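Local coordinates for 2L protein (PDB 3IT8) that probably acts as a secreted, MHC class I-like viral protein that captures host tumour necrosis factor and blocks its signalling, at residues D[277-281]-D[292-297]. Residues are numbered along the deposited sequence; the frame is centred on the assembly and turned at random.
Sequences SQPVC and VYTCSE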
loop_
_atom_site.group_PDB
_atom_site.type_symbol
_atom_site.label_atom_id
_atom_site.label_comp_id
_atom_site.label_asym_id
_atom_site.label_seq_id
_atom_site.Cartn_x
_atom_site.Cartn_y
_atom_site.Cartn_z
ATOM N N SER D 277 24.701 17.465 32.318
ATOM C CA SER D 277 23.683 18.392 31.818
ATOM C C SER D 277 22.631 18.742 32.857
ATOM O O SER D 277 21.814 19.636 32.645
ATOM C CB SER D 277 22.970 17.804 30.595
ATOM O OG SER D 277 23.848 17.653 29.499
ATOM N N GLN D 278 22.653 18.042 33.980
ATOM C CA GLN D 278 21.666 18.268 35.028
ATOM C C GLN D 278 20.313 17.861 34.473
ATOM O O GLN D 278 19.773 18.516 33.582
ATOM C CB GLN D 278 21.611 19.730 35.454
ATOM C CG GLN D 278 20.618 19.957 36.574
ATOM C CD GLN D 278 20.481 21.408 36.956
ATOM O OE1 GLN D 278 19.958 22.219 36.189
ATOM N NE2 GLN D 278 20.955 21.749 38.147
ATOM N N PRO D 279 19.738 16.777 35.011
ATOM C CA PRO D 279 18.443 16.316 34.526
ATOM C C PRO D 279 17.331 17.336 34.670
ATOM O O PRO D 279 17.404 18.269 35.479
ATOM C CB PRO D 279 18.193 15.071 35.367
ATOM C CG PRO D 279 18.782 15.455 36.670
ATOM C CD PRO D 279 20.100 16.072 36.252
ATOM N N VAL D 280 16.316 17.139 33.841
ATOM C CA VAL D 280 15.120 17.946 33.824
ATOM C C VAL D 280 14.025 16.912 34.131
ATOM O O VAL D 280 14.160 15.733 33.795
ATOM C CB VAL D 280 14.916 18.574 32.446
ATOM C CG1 VAL D 280 14.766 17.501 31.393
ATOM C CG2 VAL D 280 13.714 19.446 32.474
ATOM N N CYS D 281 12.956 17.326 34.789
ATOM C CA CYS D 281 11.914 16.377 35.135
ATOM C C CYS D 281 10.798 16.318 34.093
ATOM O O CYS D 281 10.183 17.338 33.775
ATOM C CB CYS D 281 11.323 16.734 36.506
ATOM S SG CYS D 281 10.121 15.520 37.140
ATOM N N VAL D 292 7.629 18.904 30.453
ATOM C CA VAL D 292 8.984 18.983 30.980
ATOM C C VAL D 292 9.078 20.118 31.998
ATOM O O VAL D 292 8.456 21.172 31.832
ATOM C CB VAL D 292 9.995 19.214 29.854
ATOM C CG1 VAL D 292 11.391 18.898 30.345
ATOM C CG2 VAL D 292 9.645 18.352 28.654
ATOM N N TYR D 293 9.830 19.886 33.072
ATOM C CA TYR D 293 10.001 20.880 34.136
ATOM C C TYR D 293 11.466 20.981 34.542
ATOM O O TYR D 293 12.153 19.970 34.693
ATOM C CB TYR D 293 9.146 20.519 35.342
ATOM C CG TYR D 293 7.674 20.430 35.026
ATOM C CD1 TYR D 293 7.093 19.221 34.627
ATOM C CD2 TYR D 293 6.857 21.554 35.115
ATOM C CE1 TYR D 293 5.717 19.137 34.329
ATOM C CE2 TYR D 293 5.491 21.483 34.818
ATOM C CZ TYR D 293 4.928 20.272 34.431
ATOM O OH TYR D 293 3.584 20.197 34.173
ATOM N N THR D 294 11.934 22.206 34.753
ATOM C CA THR D 294 13.347 22.416 35.071
ATOM C C THR D 294 13.707 23.040 36.410
ATOM O O THR D 294 12.957 22.975 37.382
ATOM C CB THR D 294 14.001 23.295 33.988
ATOM O OG1 THR D 294 13.291 24.537 33.903
ATOM C CG2 THR D 294 13.964 22.611 32.634
ATOM N N CYS D 295 14.897 23.641 36.399
ATOM C CA CYS D 295 15.561 24.368 37.490
ATOM C C CYS D 295 15.956 23.673 38.785
ATOM O O CYS D 295 15.253 22.818 39.308
ATOM C CB CYS D 295 14.810 25.670 37.820
ATOM S SG CYS D 295 13.075 25.498 38.310
ATOM N N SER D 296 17.129 24.070 39.274
ATOM C CA SER D 296 17.714 23.551 40.503
ATOM C C SER D 296 18.098 24.723 41.402
ATOM O O SER D 296 17.531 25.811 41.275
ATOM C CB SER D 296 18.952 22.712 40.187
ATOM O OG SER D 296 18.629 21.644 39.315
ATOM N N GLU D 297 19.072 24.511 42.289
ATOM C CA GLU D 297 19.488 25.554 43.229
ATOM C C GLU D 297 18.318 25.782 44.186
ATOM O O GLU D 297 18.502 26.132 45.344
ATOM C CB GLU D 297 19.809 26.863 42.490
ATOM C CG GLU D 297 21.187 26.911 41.847
ATOM C CD GLU D 297 21.513 25.650 41.069
ATOM O OE1 GLU D 297 20.710 25.261 40.196
ATOM O OE2 GLU D 297 22.575 25.047 41.330
#
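Cys281 and Tyr293 face each other as an antiparallel hydrogen-bonded pair, their CA atoms 5.0 Å apart. Tyr293 N donates to Cys281 O at 2.7 Å; the return bond, Cys281 N to Tyr293 O, is modelled at 2.8 Å, though that oxygen is less securely placed. Cys281 O also receives a CA-H...O contact from Val292 CA at 3.5 Å and lies at the edge of the Tyr293 ring, near its plane, 3.7 Å from CD1. Both side chains of the pair project from the same sheet face: the compact SG of Cys281, anti to its backbone N (chi1 -174°), reaches the disulfide with Cys202, while the broad Tyr293 ring rests on Val186 and Val188.

On the other face, branched Val280 and Val292, well suited to extended strands, cross at about a right angle, with Phe222 against both. Thr294, touching Tyr226, turns its methyl to Val280, though their spacing is doubtful.

This tight part ends at Tyr293; beyond it the contact turns polar and looser, the CA atoms of Gln278 and Ser296 standing 8.6 Å apart. Long, extended Gln278 (chi1 -178°) spans that gap to small, poorly ordered Ser296, but the angle is too poor for a hydrogen bond; charged Glu297 suits the exposed rim. With Cys281 linking the sheets, this is the F-G hairpin of a C1-type immunoglobulin domain, as in the MHC class I alpha3 domain.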